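Side-chain contacts in nitrilotriacetate monooxygenase (Burkholderia pseudomallei, PDB 3SDO), which probably acts as a flavin-dependent monooxygenase of the luciferase-like family, using FMN and molecular oxygen to oxidise an organic substrate, perhaps nitrilotriacetate: residues K8-G13 with R384-G389; A172-R175 with G180-F183; H147-A152 with G195-V200; V37-Y42 with L83-V88; S305-Q310 with Q334-N339. One frame throughout, in Å; residues are numbered along the deposited sequence. Where two conformers were deposited one is given.

Contact 1. Residues K8-G13 with R384-G389; sequences KHIHFG and RWVDEG
No flat group enters the touch of Val-386 with Lys-8 and Ile-10; the rings of both segments stand away from it and pack against other parts of the fold. The His-11 ring has His-9 CD2 over one face, 3.6 Å above its plane and displaced toward the rim, while His-11 ND1 in turn lies in the plane of the His-9 ring, at its edge. Phe-422 also meets His-9, with ring planes at about 20°. Trp-385 stands edge-to-face with Phe-243 and with Phe-371, and its NE1 bonds to Glu-381.

In the contact proper the two methyls of Val-386 each meet one side chain. CG1 of Val-386 is anti to the backbone N (chi1 172°), which sends the two methyls to different partners. CG1 meets CE of Lys-8 at 3.7 Å, so the lysine contributes a methylene near the end of its extended chain, while the residue as a whole remains exposed. CG2 of Val-386 reaches CD1 of Ile-10 at 3.9 Å and is equally close to its CG1, so it lies alongside the CG1-CD1 bond of Ile-10. No hydrogen bond crosses. Just beyond Val-386 the helix ends in a Schellman motif: Gly-389, at phi 83°, is the C-prime residue, Ala-390 N bonds to Trp-385 O, and the bond from Gly-389 N to Val-386 O is weak.

Helix 375-387 thus leans by its C-terminal turn on the residues leading into strand 11-15, at the end where that strand enters the parallel barrel. Phe-394 of the adjoining strand 393-396 touches both Ile-10 and Val-386.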
# COMPACT_ATOMS: atom_id res chain seq x y z
N LYS A 8 -26.10 9.39 -22.76
CA LYS A 8 -25.93 8.71 -21.50
C LYS A 8 -24.68 9.18 -20.76
O LYS A 8 -23.71 9.62 -21.37
CB LYS A 8 -25.88 7.20 -21.68
CG LYS A 8 -24.67 6.68 -22.39
CD LYS A 8 -24.83 5.17 -22.58
CE LYS A 8 -23.60 4.52 -23.17
NZ LYS A 8 -23.94 3.15 -23.69
N HIS A 9 -24.71 9.02 -19.44
CA HIS A 9 -23.55 9.28 -18.61
C HIS A 9 -22.28 8.52 -19.07
O HIS A 9 -22.29 7.29 -19.23
CB HIS A 9 -23.87 8.96 -17.15
CG HIS A 9 -22.70 9.10 -16.24
ND1 HIS A 9 -22.28 10.32 -15.75
CD2 HIS A 9 -21.85 8.17 -15.74
CE1 HIS A 9 -21.22 10.13 -14.97
NE2 HIS A 9 -20.94 8.84 -14.95
N ILE A 10 -21.22 9.28 -19.28
CA ILE A 10 -19.91 8.72 -19.60
C ILE A 10 -19.10 8.62 -18.31
O ILE A 10 -18.88 9.63 -17.63
CB ILE A 10 -19.19 9.58 -20.65
CG1 ILE A 10 -20.03 9.60 -21.94
CG2 ILE A 10 -17.74 9.07 -20.88
CD1 ILE A 10 -19.50 10.55 -23.01
N HIS A 11 -18.70 7.40 -17.93
CA HIS A 11 -17.88 7.22 -16.73
C HIS A 11 -16.44 7.69 -16.99
O HIS A 11 -15.91 7.51 -18.08
CB HIS A 11 -17.84 5.73 -16.32
CG HIS A 11 -19.18 5.11 -16.08
ND1 HIS A 11 -19.86 5.23 -14.88
CD2 HIS A 11 -19.96 4.33 -16.88
CE1 HIS A 11 -21.01 4.58 -14.97
NE2 HIS A 11 -21.09 4.01 -16.16
N PHE A 12 -15.80 8.25 -15.97
CA PHE A 12 -14.38 8.60 -16.05
C PHE A 12 -13.60 8.09 -14.88
O PHE A 12 -14.06 8.12 -13.73
CB PHE A 12 -14.21 10.11 -16.11
CG PHE A 12 -14.67 10.71 -17.40
CD1 PHE A 12 -13.81 10.81 -18.46
CD2 PHE A 12 -15.97 11.14 -17.55
CE1 PHE A 12 -14.24 11.35 -19.68
CE2 PHE A 12 -16.40 11.69 -18.72
CZ PHE A 12 -15.53 11.78 -19.81
N GLY A 13 -12.37 7.69 -15.18
CA GLY A 13 -11.34 7.46 -14.17
C GLY A 13 -10.18 8.38 -14.48
O GLY A 13 -10.03 8.82 -15.61
N ARG A 384 -18.65 10.60 -29.67
CA ARG A 384 -18.56 9.71 -30.82
C ARG A 384 -18.07 8.31 -30.41
O ARG A 384 -18.66 7.29 -30.82
CB ARG A 384 -17.64 10.29 -31.89
CG ARG A 384 -17.47 9.39 -33.11
CD ARG A 384 -16.72 10.07 -34.23
NE ARG A 384 -15.29 9.90 -34.08
CZ ARG A 384 -14.55 8.94 -34.62
NH1 ARG A 384 -15.11 7.99 -35.37
NH2 ARG A 384 -13.23 8.91 -34.41
N TRP A 385 -17.00 8.26 -29.61
CA TRP A 385 -16.45 6.97 -29.17
C TRP A 385 -17.49 6.15 -28.40
O TRP A 385 -17.58 4.94 -28.56
CB TRP A 385 -15.20 7.16 -28.29
CG TRP A 385 -13.95 7.44 -29.08
CD1 TRP A 385 -13.80 8.37 -30.06
CD2 TRP A 385 -12.68 6.80 -28.94
NE1 TRP A 385 -12.53 8.35 -30.56
CE2 TRP A 385 -11.81 7.39 -29.90
CE3 TRP A 385 -12.18 5.80 -28.11
CZ2 TRP A 385 -10.48 7.01 -30.03
CZ3 TRP A 385 -10.85 5.41 -28.25
CH2 TRP A 385 -10.01 6.02 -29.21
N VAL A 386 -18.28 6.82 -27.58
CA VAL A 386 -19.32 6.16 -26.77
C VAL A 386 -20.53 5.77 -27.63
O VAL A 386 -20.98 4.62 -27.59
CB VAL A 386 -19.71 7.02 -25.56
CG1 VAL A 386 -20.93 6.43 -24.81
CG2 VAL A 386 -18.52 7.11 -24.60
N ASP A 387 -21.02 6.69 -28.46
CA ASP A 387 -22.14 6.39 -29.38
C ASP A 387 -21.85 5.20 -30.27
O ASP A 387 -22.74 4.40 -30.54
CB ASP A 387 -22.41 7.56 -30.33
CG ASP A 387 -23.21 8.68 -29.70
OD1 ASP A 387 -23.69 8.56 -28.55
OD2 ASP A 387 -23.35 9.69 -30.41
N GLU A 388 -20.60 5.09 -30.74
CA GLU A 388 -20.28 4.14 -31.80
C GLU A 388 -19.67 2.86 -31.27
O GLU A 388 -19.22 2.02 -32.06
CB GLU A 388 -19.38 4.81 -32.85
CG GLU A 388 -20.05 6.00 -33.55
CD GLU A 388 -21.40 5.63 -34.17
OE1 GLU A 388 -21.40 4.63 -34.90
OE2 GLU A 388 -22.41 6.34 -33.94
N GLY A 389 -19.65 2.68 -29.96
CA GLY A 389 -19.23 1.40 -29.37
C GLY A 389 -17.73 1.19 -29.21
O GLY A 389 -17.25 0.07 -29.37

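Contact 2. Residues A172-R175 with G180-F183; sequences ALVR and GRFF
Arg-175 and Phe-182 form the close side of this contact, held first through the backbone. Arg-175 N donates to Phe-182 O over 2.8 Å in a nearly straight bond (168° at the hydrogen), although the N-H arrives from above the carbonyl plane, 47° out of it. Their side chains then run side by side in the same direction: CD of Arg-175 lies 3.9 Å from CE2 of Phe-182, with guanidinium and ring close to perpendicular at 84°. At another part of the ring, CE1 of Phe-182 meets CD2 of Leu-173 at 3.8 Å, so the phenyl is flanked by an aliphatic branch and an arginine chain. The same Leu-173 methyl reaches CB of Phe-183, and Phe-183 CA makes a CA-H...O contact of 3.2 Å with Ala-172 O.

The loose side is that of Val-174 and Arg-181. The arginine chain bends at chi3 and lays one face of its guanidinium over CG2 of Val-174, off-centre; NH2 of Arg-181 comes to 3.7 Å from Val-174 CG1, contact without a bond, on a residue that stays exposed.

Residues of the second subunit cover the aromatic side: Trp-26 of that chain meets Phe-182 edge-to-face, and its Asp-34 packs on Arg-175. Gly-180 and Arg-181 both face Asp-176, a G1 beta bulge, which marks this as a hairpin-like turn in the long excursion between helix 150-165 and strand 193-194, reaching across to the partner subunit.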
# COMPACT_ATOMS: atom_id res chain seq x y z
N ALA A 172 -21.97 -12.55 9.19
CA ALA A 172 -21.35 -13.57 10.02
C ALA A 172 -20.98 -13.05 11.40
O ALA A 172 -20.99 -13.81 12.37
CB ALA A 172 -20.09 -14.14 9.35
N LEU A 173 -20.67 -11.76 11.49
CA LEU A 173 -20.12 -11.19 12.73
C LEU A 173 -21.26 -10.69 13.62
O LEU A 173 -21.68 -9.52 13.53
CB LEU A 173 -19.09 -10.10 12.43
CG LEU A 173 -17.80 -10.63 11.82
CD1 LEU A 173 -16.96 -9.49 11.25
CD2 LEU A 173 -17.01 -11.40 12.87
N VAL A 174 -21.74 -11.57 14.49
CA VAL A 174 -22.96 -11.32 15.25
C VAL A 174 -22.70 -10.39 16.44
O VAL A 174 -23.51 -9.51 16.73
CB VAL A 174 -23.58 -12.66 15.74
CG1 VAL A 174 -24.71 -12.40 16.72
CG2 VAL A 174 -24.07 -13.47 14.55
N ARG A 175 -21.57 -10.60 17.12
CA ARG A 175 -21.19 -9.77 18.27
C ARG A 175 -22.32 -9.58 19.29
O ARG A 175 -22.70 -8.45 19.62
CB ARG A 175 -20.66 -8.43 17.79
CG ARG A 175 -19.61 -8.52 16.71
CD ARG A 175 -18.75 -7.27 16.68
NE ARG A 175 -17.83 -7.19 15.55
CZ ARG A 175 -18.16 -6.80 14.31
NH1 ARG A 175 -19.40 -6.49 13.99
NH2 ARG A 175 -17.22 -6.74 13.37
N GLY A 180 -22.53 -13.76 24.41
CA GLY A 180 -21.09 -13.86 24.19
C GLY A 180 -20.69 -14.48 22.86
O GLY A 180 -19.51 -14.70 22.62
N ARG A 181 -21.66 -14.76 21.99
CA ARG A 181 -21.37 -15.34 20.68
C ARG A 181 -20.88 -14.23 19.73
O ARG A 181 -21.63 -13.31 19.38
CB ARG A 181 -22.61 -16.06 20.12
CG ARG A 181 -22.46 -16.59 18.69
CD ARG A 181 -23.72 -17.31 18.15
NE ARG A 181 -24.85 -16.39 17.93
CZ ARG A 181 -25.71 -16.46 16.91
NH1 ARG A 181 -25.60 -17.39 15.98
NH2 ARG A 181 -26.70 -15.57 16.80
N PHE A 182 -19.62 -14.32 19.32
CA PHE A 182 -18.99 -13.28 18.52
C PHE A 182 -19.35 -13.42 17.04
O PHE A 182 -19.56 -12.41 16.35
CB PHE A 182 -17.49 -13.33 18.72
CG PHE A 182 -16.75 -12.23 18.03
CD1 PHE A 182 -16.02 -12.48 16.88
CD2 PHE A 182 -16.80 -10.94 18.52
CE1 PHE A 182 -15.32 -11.47 16.26
CE2 PHE A 182 -16.13 -9.91 17.88
CZ PHE A 182 -15.39 -10.17 16.76
N PHE A 183 -19.39 -14.65 16.53
CA PHE A 183 -19.74 -14.89 15.13
C PHE A 183 -20.44 -16.24 14.96
O PHE A 183 -20.35 -17.10 15.84
CB PHE A 183 -18.48 -14.86 14.27
CG PHE A 183 -17.62 -16.10 14.37
CD1 PHE A 183 -16.95 -16.41 15.54
CD2 PHE A 183 -17.48 -16.96 13.30
CE1 PHE A 183 -16.13 -17.56 15.63
CE2 PHE A 183 -16.68 -18.10 13.40
CZ PHE A 183 -16.01 -18.39 14.57

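Contact 3. Residues H147-A152 with G195-V200; sequences HAQRYA and GRFFSV
Ala-152 and Phe-197 are the nearest backbone pair, yet their CA atoms stand 8.6 Å apart, so the 3-10 turn 147-149 with the start of helix 150-165 and the bend at 195-198 are bridged by side chains alone. On the hairpin side Phe-197 alone makes the contact. Its CE2 meets CB of Ala-152 at 3.9 Å, an apolar touch. At the neighbouring corner OE1 of Gln-149 lies 3.6 Å from CZ of Phe-197, in the ring plane and at its edge, where the carbonyl oxygen faces the weakly positive C-H rim. Gln-149 gets there by folding at chi2 (-58°), and its amide is turned 37° from the ring.

Phe-197 sits at the end of the hairpin formed by the short antiparallel strands 193-194 and 199-200, whose turn is closed by Gly-195 N bonding to Phe-198 O. The hairpin is fastened to the same helix by Glu-156, whose two carboxylate oxygens accept from Phe-197 N and Phe-198 N.

Away from the touch, Arg-150, turned at chi1 (73°) and extended from there to NE, brings its NH1 to His-147 O at 2.9 Å, on the opposite face from its backbone N. His-147 and Tyr-151, both predicted to bind FMN, do not reach the hairpin segment; Tyr-151 OH is hydrogen-bonded to Ser-222 OG, of a residue also predicted to bind it.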
# COMPACT_ATOMS: atom_id res chain seq x y z
N HIS A 147 6.99 -16.77 -19.55
CA HIS A 147 5.91 -15.92 -20.07
C HIS A 147 4.68 -16.73 -20.47
O HIS A 147 3.56 -16.25 -20.33
CB HIS A 147 6.40 -15.07 -21.25
CG HIS A 147 7.39 -14.02 -20.86
ND1 HIS A 147 7.33 -13.34 -19.65
CD2 HIS A 147 8.45 -13.50 -21.52
CE1 HIS A 147 8.32 -12.48 -19.59
NE2 HIS A 147 9.02 -12.55 -20.71
N ALA A 148 4.89 -17.96 -20.93
CA ALA A 148 3.80 -18.80 -21.42
C ALA A 148 2.77 -19.11 -20.34
O ALA A 148 1.61 -19.41 -20.66
CB ALA A 148 4.35 -20.11 -22.03
N GLN A 149 3.18 -19.05 -19.07
CA GLN A 149 2.29 -19.38 -17.96
C GLN A 149 1.72 -18.15 -17.27
O GLN A 149 0.96 -18.30 -16.31
CB GLN A 149 3.03 -20.23 -16.93
CG GLN A 149 3.53 -21.56 -17.49
CD GLN A 149 2.40 -22.42 -18.05
OE1 GLN A 149 1.35 -22.57 -17.41
NE2 GLN A 149 2.60 -22.96 -19.25
N ARG A 150 2.05 -16.95 -17.75
CA ARG A 150 1.67 -15.74 -17.01
C ARG A 150 0.15 -15.57 -16.90
O ARG A 150 -0.33 -15.06 -15.88
CB ARG A 150 2.34 -14.48 -17.57
CG ARG A 150 1.83 -13.96 -18.91
CD ARG A 150 2.72 -12.80 -19.46
NE ARG A 150 2.24 -12.27 -20.74
CZ ARG A 150 2.45 -12.82 -21.95
NH1 ARG A 150 3.14 -13.94 -22.09
NH2 ARG A 150 1.94 -12.24 -23.04
N TYR A 151 -0.62 -16.03 -17.89
CA TYR A 151 -2.08 -15.95 -17.82
C TYR A 151 -2.70 -17.01 -16.91
O TYR A 151 -3.63 -16.72 -16.16
CB TYR A 151 -2.71 -15.97 -19.21
CG TYR A 151 -2.32 -14.75 -20.01
CD1 TYR A 151 -2.90 -13.51 -19.76
CD2 TYR A 151 -1.33 -14.82 -20.99
CE1 TYR A 151 -2.53 -12.38 -20.49
CE2 TYR A 151 -0.95 -13.70 -21.72
CZ TYR A 151 -1.56 -12.49 -21.47
OH TYR A 151 -1.16 -11.40 -22.21
N ALA A 152 -2.20 -18.24 -17.00
CA ALA A 152 -2.65 -19.32 -16.12
C ALA A 152 -2.39 -18.94 -14.65
O ALA A 152 -3.27 -19.10 -13.80
CB ALA A 152 -1.96 -20.65 -16.47
N GLY A 195 -4.21 -25.88 -6.23
CA GLY A 195 -4.14 -25.72 -7.68
C GLY A 195 -2.74 -26.00 -8.19
O GLY A 195 -1.88 -26.41 -7.44
N ARG A 196 -2.52 -25.73 -9.47
CA ARG A 196 -1.20 -26.00 -10.07
C ARG A 196 -0.13 -25.04 -9.52
O ARG A 196 0.99 -25.45 -9.31
CB ARG A 196 -1.25 -25.91 -11.61
N PHE A 197 -0.50 -23.78 -9.29
CA PHE A 197 0.46 -22.77 -8.84
C PHE A 197 0.30 -22.33 -7.39
O PHE A 197 1.26 -21.84 -6.82
CB PHE A 197 0.41 -21.53 -9.74
CG PHE A 197 0.76 -21.82 -11.17
CD1 PHE A 197 2.06 -22.11 -11.53
CD2 PHE A 197 -0.24 -21.83 -12.16
CE1 PHE A 197 2.39 -22.40 -12.87
CE2 PHE A 197 0.07 -22.12 -13.48
CZ PHE A 197 1.39 -22.41 -13.84
N PHE A 198 -0.88 -22.49 -6.79
CA PHE A 198 -1.05 -22.05 -5.40
C PHE A 198 -1.74 -23.09 -4.54
O PHE A 198 -2.59 -23.84 -5.02
CB PHE A 198 -1.84 -20.73 -5.33
CG PHE A 198 -1.23 -19.61 -6.13
CD1 PHE A 198 -0.18 -18.85 -5.60
CD2 PHE A 198 -1.69 -19.33 -7.42
CE1 PHE A 198 0.41 -17.82 -6.36
CE2 PHE A 198 -1.11 -18.31 -8.17
CZ PHE A 198 -0.06 -17.55 -7.64
N SER A 199 -1.35 -23.12 -3.26
CA SER A 199 -2.04 -23.88 -2.22
C SER A 199 -2.32 -22.96 -1.04
O SER A 199 -1.39 -22.52 -0.36
CB SER A 199 -1.20 -25.08 -1.78
OG SER A 199 -1.01 -25.97 -2.86
N VAL A 200 -3.61 -22.66 -0.82
CA VAL A 200 -4.05 -21.68 0.19
C VAL A 200 -5.33 -22.16 0.89
O VAL A 200 -6.39 -22.29 0.26
CB VAL A 200 -4.30 -20.29 -0.46
CG1 VAL A 200 -4.86 -19.27 0.58
CG2 VAL A 200 -3.03 -19.77 -1.14

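Contact 4. Residues V37-Y42 with L83-V88; sequences VNFDFY and LSALAV. With EDO (1,2-ethanediol), chain C.
Two helices of the outer layer of the luciferase-like barrel, 39-51 and 79-88, meet here, chiefly through Phe-39 of the first and Ala-85 and Leu-86 of the second. With strands 11-15, 56-59 and 94-100 they make up the repeated beta-alpha-beta path of the TIM barrel. CG of Phe-39 is anti to the backbone N (chi1 179°), which carries the far end of the ring over to the other helix. There CZ of Phe-39 presses on CB of Ala-85 at 3.5 Å, and CE1 of Phe-39 meets CD2 of Leu-86 at 3.9 Å; the phenylalanine and leucine side chains run antiparallel, each passing the other's flank. One turn on, the same leucine methyl rests on Tyr-42, 3.9 Å from Tyr-42 C and 4.2 Å from its CB, while the tyrosine hydroxyl leads off to Ser-36 O.

Two amides at the helix start have acceptors. Asn-38 is the N-cap: its OD1 accepts from Phe-41 N at 3.0 Å. Phe-39 N donates to O2 of an ethanediol molecule at 2.9 Å, a guest probably from the crystallisation liquor.

Val-88 of the second subunit packs on Phe-39, and Val-88 here on Phe-39 of that chain, so the contact borders the dimer interface symmetrically. With no hydrogen bond between the segments, the helices are joined by shape and apolar burial; the ethanediol on Phe-39 N probably stands where water would serve in solution.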
# COMPACT_ATOMS: atom_id res chain seq x y z
N VAL A 37 6.52 11.82 -6.07
CA VAL A 37 6.61 11.38 -4.69
C VAL A 37 6.32 12.56 -3.73
O VAL A 37 6.98 12.75 -2.71
CB VAL A 37 7.98 10.73 -4.39
CG1 VAL A 37 8.06 9.37 -5.04
CG2 VAL A 37 9.13 11.59 -4.88
N ASN A 38 5.30 13.33 -4.10
CA ASN A 38 4.81 14.44 -3.28
C ASN A 38 3.37 14.09 -2.88
O ASN A 38 2.44 14.23 -3.71
CB ASN A 38 4.84 15.73 -4.11
CG ASN A 38 4.36 16.95 -3.34
OD1 ASN A 38 3.31 16.92 -2.68
ND2 ASN A 38 5.14 18.03 -3.39
N PHE A 39 3.18 13.64 -1.63
CA PHE A 39 1.87 13.14 -1.20
C PHE A 39 0.75 14.18 -1.31
O PHE A 39 -0.31 13.89 -1.83
CB PHE A 39 1.88 12.57 0.23
CG PHE A 39 0.52 12.09 0.68
CD1 PHE A 39 -0.06 10.98 0.08
CD2 PHE A 39 -0.18 12.76 1.67
CE1 PHE A 39 -1.34 10.55 0.45
CE2 PHE A 39 -1.44 12.35 2.04
CZ PHE A 39 -2.03 11.23 1.44
N ASP A 40 1.01 15.39 -0.84
CA ASP A 40 -0.01 16.43 -0.91
C ASP A 40 -0.46 16.73 -2.35
O ASP A 40 -1.61 17.08 -2.57
CB ASP A 40 0.49 17.70 -0.27
CG ASP A 40 0.60 17.62 1.25
OD1 ASP A 40 0.09 16.66 1.89
OD2 ASP A 40 1.23 18.53 1.78
N PHE A 41 0.44 16.62 -3.31
CA PHE A 41 0.05 16.73 -4.73
C PHE A 41 -0.97 15.69 -5.13
O PHE A 41 -1.99 16.04 -5.77
CB PHE A 41 1.28 16.63 -5.62
CG PHE A 41 0.96 16.69 -7.09
CD1 PHE A 41 0.64 17.89 -7.70
CD2 PHE A 41 0.97 15.53 -7.85
CE1 PHE A 41 0.37 17.95 -9.07
CE2 PHE A 41 0.72 15.59 -9.22
CZ PHE A 41 0.41 16.79 -9.82
N TYR A 42 -0.75 14.41 -4.78
CA TYR A 42 -1.75 13.38 -5.05
C TYR A 42 -3.12 13.68 -4.37
O TYR A 42 -4.15 13.46 -4.99
CB TYR A 42 -1.29 11.98 -4.65
CG TYR A 42 -0.21 11.38 -5.53
CD1 TYR A 42 1.12 11.69 -5.32
CD2 TYR A 42 -0.52 10.49 -6.54
CE1 TYR A 42 2.12 11.16 -6.09
CE2 TYR A 42 0.49 9.95 -7.34
CZ TYR A 42 1.80 10.27 -7.09
OH TYR A 42 2.80 9.74 -7.85
N LEU A 83 -3.00 4.60 -1.67
CA LEU A 83 -4.45 4.60 -1.79
C LEU A 83 -5.14 4.63 -0.42
O LEU A 83 -6.20 5.25 -0.26
CB LEU A 83 -4.90 3.39 -2.61
CG LEU A 83 -4.61 3.53 -4.11
CD1 LEU A 83 -4.93 2.20 -4.83
CD2 LEU A 83 -5.40 4.68 -4.76
N SER A 84 -4.50 4.01 0.58
CA SER A 84 -5.06 3.94 1.92
C SER A 84 -5.01 5.33 2.58
O SER A 84 -5.97 5.76 3.22
CB SER A 84 -4.28 2.92 2.75
OG SER A 84 -4.44 1.59 2.26
N ALA A 85 -3.90 6.04 2.39
CA ALA A 85 -3.76 7.43 2.83
C ALA A 85 -4.78 8.36 2.10
O ALA A 85 -5.42 9.19 2.72
CB ALA A 85 -2.29 7.91 2.65
N LEU A 86 -4.93 8.19 0.78
CA LEU A 86 -5.87 8.99 -0.00
C LEU A 86 -7.34 8.75 0.42
O LEU A 86 -8.15 9.69 0.43
CB LEU A 86 -5.72 8.72 -1.52
CG LEU A 86 -4.45 9.28 -2.18
CD1 LEU A 86 -4.43 8.90 -3.63
CD2 LEU A 86 -4.37 10.80 -2.03
N ALA A 87 -7.65 7.50 0.78
CA ALA A 87 -9.02 7.09 1.15
C ALA A 87 -9.59 8.00 2.23
O ALA A 87 -10.74 8.42 2.20
CB ALA A 87 -9.01 5.65 1.65
N VAL A 88 -8.72 8.31 3.19
CA VAL A 88 -9.10 8.96 4.41
C VAL A 88 -9.19 10.51 4.23
O VAL A 88 -9.78 11.23 5.05
CB VAL A 88 -8.06 8.44 5.48
CG1 VAL A 88 -7.34 9.54 6.17
CG2 VAL A 88 -8.70 7.39 6.36
C1 EDO C . 6.61 14.86 0.95
O1 EDO C . 5.95 15.66 -0.05
C2 EDO C . 6.37 13.37 0.66
O2 EDO C . 4.97 13.04 0.60

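Contact 5. Residues S305-Q310 with Q334-N339; sequences SHFFQQ and QSTTDN
Phe-307 and Phe-308 each receive a threonine methyl over a ring face, two CH-pi contacts made by consecutive residues on both sides. CG2 of Thr-336 stands 4.0 Å from the centroid of the Phe-307 ring, only 9° off the normal. CG2 of Thr-337 stands 3.8 Å from the centroid of the Phe-308 ring, 13° off the normal; the same methyl also touches CB of Phe-307 at 3.8 Å and comes tightly, at 3.0 Å, to Phe-307 O.

In the next shell, the hydroxyl of Thr-337 fixes its rotation. OG1 sits between the backbone N and the carbonyl carbon (chi1 59°) and donates to Gln-334 O at 2.9 Å, the same oxygen that accepts from Asp-338 N; CG2 is thereby left facing the rings. His-306 CD2 lies off-centre over the other face of Phe-307, 3.6 Å above the plane. Behind them Ser-305 O, gripped by Phe-308 N and Gln-310 N from opposite faces, shapes the turn that leaves the helix.

Farther out, Phe-333 and Tyr-303 pack edge-to-face on Phe-307, and Phe-313 on Phe-308. The end of helix 297-307 thus meets the start of helix 334-346, with Val-358 and Arg-362 of helix 351-363 against Phe-307, in the helical insertion between barrel strands 268-277 and 372-373.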
# COMPACT_ATOMS: atom_id res chain seq x y z
N SER A 305 18.36 8.18 -32.55
CA SER A 305 19.65 7.47 -32.63
C SER A 305 19.48 5.96 -32.37
O SER A 305 20.12 5.13 -33.01
CB SER A 305 20.63 8.11 -31.61
OG SER A 305 21.95 7.60 -31.72
N HIS A 306 18.59 5.63 -31.44
CA HIS A 306 18.24 4.25 -31.08
C HIS A 306 17.86 3.38 -32.30
O HIS A 306 18.19 2.18 -32.37
CB HIS A 306 17.09 4.31 -30.03
CG HIS A 306 16.45 2.99 -29.72
ND1 HIS A 306 17.11 1.98 -29.05
CD2 HIS A 306 15.19 2.54 -29.94
CE1 HIS A 306 16.30 0.95 -28.90
NE2 HIS A 306 15.12 1.26 -29.43
N PHE A 307 17.15 3.97 -33.25
CA PHE A 307 16.65 3.22 -34.38
C PHE A 307 17.67 3.09 -35.50
O PHE A 307 17.49 2.27 -36.39
CB PHE A 307 15.36 3.85 -34.88
CG PHE A 307 14.22 3.77 -33.88
CD1 PHE A 307 13.76 2.55 -33.43
CD2 PHE A 307 13.63 4.92 -33.38
CE1 PHE A 307 12.72 2.47 -32.50
CE2 PHE A 307 12.59 4.85 -32.44
CZ PHE A 307 12.13 3.62 -32.01
N PHE A 308 18.73 3.89 -35.46
CA PHE A 308 19.73 3.91 -36.52
C PHE A 308 21.13 3.52 -36.02
O PHE A 308 22.12 4.16 -36.38
CB PHE A 308 19.76 5.31 -37.15
CG PHE A 308 18.55 5.64 -37.97
CD1 PHE A 308 18.50 5.30 -39.32
CD2 PHE A 308 17.48 6.29 -37.41
CE1 PHE A 308 17.40 5.62 -40.09
CE2 PHE A 308 16.37 6.63 -38.16
CZ PHE A 308 16.33 6.29 -39.51
N GLN A 309 21.20 2.48 -35.21
CA GLN A 309 22.47 1.95 -34.71
C GLN A 309 23.36 3.03 -34.06
O GLN A 309 24.57 3.09 -34.29
CB GLN A 309 23.23 1.23 -35.84
CG GLN A 309 22.43 0.08 -36.48
CD GLN A 309 23.23 -0.76 -37.46
OE1 GLN A 309 23.69 -0.27 -38.49
NE2 GLN A 309 23.32 -2.06 -37.18
N GLN A 310 22.72 3.87 -33.24
CA GLN A 310 23.39 4.95 -32.49
C GLN A 310 24.06 6.02 -33.35
O GLN A 310 25.03 6.65 -32.93
CB GLN A 310 24.38 4.42 -31.47
CG GLN A 310 23.69 3.58 -30.39
CD GLN A 310 24.05 2.13 -30.48
OE1 GLN A 310 23.55 1.40 -31.35
NE2 GLN A 310 24.92 1.68 -29.58
N GLN A 334 14.26 -2.13 -38.66
CA GLN A 334 14.24 -1.65 -40.05
C GLN A 334 12.87 -1.18 -40.52
O GLN A 334 12.79 -0.24 -41.31
CB GLN A 334 14.77 -2.70 -41.03
CG GLN A 334 16.26 -2.97 -40.91
CD GLN A 334 16.59 -3.98 -39.84
OE1 GLN A 334 15.70 -4.48 -39.12
NE2 GLN A 334 17.87 -4.30 -39.71
N SER A 335 11.80 -1.80 -40.02
CA SER A 335 10.45 -1.38 -40.39
C SER A 335 10.13 0.01 -39.82
O SER A 335 9.42 0.81 -40.44
CB SER A 335 9.39 -2.40 -39.93
OG SER A 335 8.86 -2.07 -38.65
N THR A 336 10.64 0.29 -38.62
CA THR A 336 10.47 1.60 -38.01
C THR A 336 11.31 2.64 -38.75
O THR A 336 10.84 3.76 -39.00
CB THR A 336 10.83 1.60 -36.51
OG1 THR A 336 9.99 0.67 -35.83
CG2 THR A 336 10.60 2.97 -35.91
N THR A 337 12.53 2.29 -39.13
CA THR A 337 13.35 3.24 -39.86
C THR A 337 12.72 3.53 -41.22
O THR A 337 12.75 4.67 -41.69
CB THR A 337 14.85 2.83 -39.96
OG1 THR A 337 15.00 1.55 -40.61
CG2 THR A 337 15.47 2.78 -38.57
N ASP A 338 12.12 2.51 -41.84
CA ASP A 338 11.36 2.71 -43.07
C ASP A 338 10.19 3.69 -42.84
O ASP A 338 9.95 4.58 -43.66
CB ASP A 338 10.84 1.38 -43.63
CG ASP A 338 11.92 0.56 -44.33
OD1 ASP A 338 13.02 1.09 -44.61
OD2 ASP A 338 11.67 -0.63 -44.61
N ASN A 339 9.46 3.53 -41.74
CA ASN A 339 8.35 4.44 -41.45
C ASN A 339 8.85 5.87 -41.32
O ASN A 339 8.24 6.81 -41.82
CB ASN A 339 7.63 4.07 -40.14
CG ASN A 339 6.89 2.76 -40.22
OD1 ASN A 339 6.60 2.24 -41.31
ND2 ASN A 339 6.56 2.21 -39.05

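Overall arrangement
Contacts 1, 4 and 5 are buried, 2 and 3 lie at the surface. Contacts 1 and 4 belong to the barrel itself, each about 17 Å from the chain centre: contact 1 sets a helix against the start of strand 11-15, which leads on to helix 39-51 of contact 4. No hydrogen bond crosses either. Contact 5, in the helical insertion, relies on methyls over aromatic faces. Contact 2 lies in the excursion after helix 150-165, and contact 3 brings the end of that excursion back to the start of the helix; only contact 2 has an assigned hydrogen bond across its segments. Contacts 2, 3 and 4 touch the second subunit; contacts 2 and 5 stand farthest apart, centres about 67 Å.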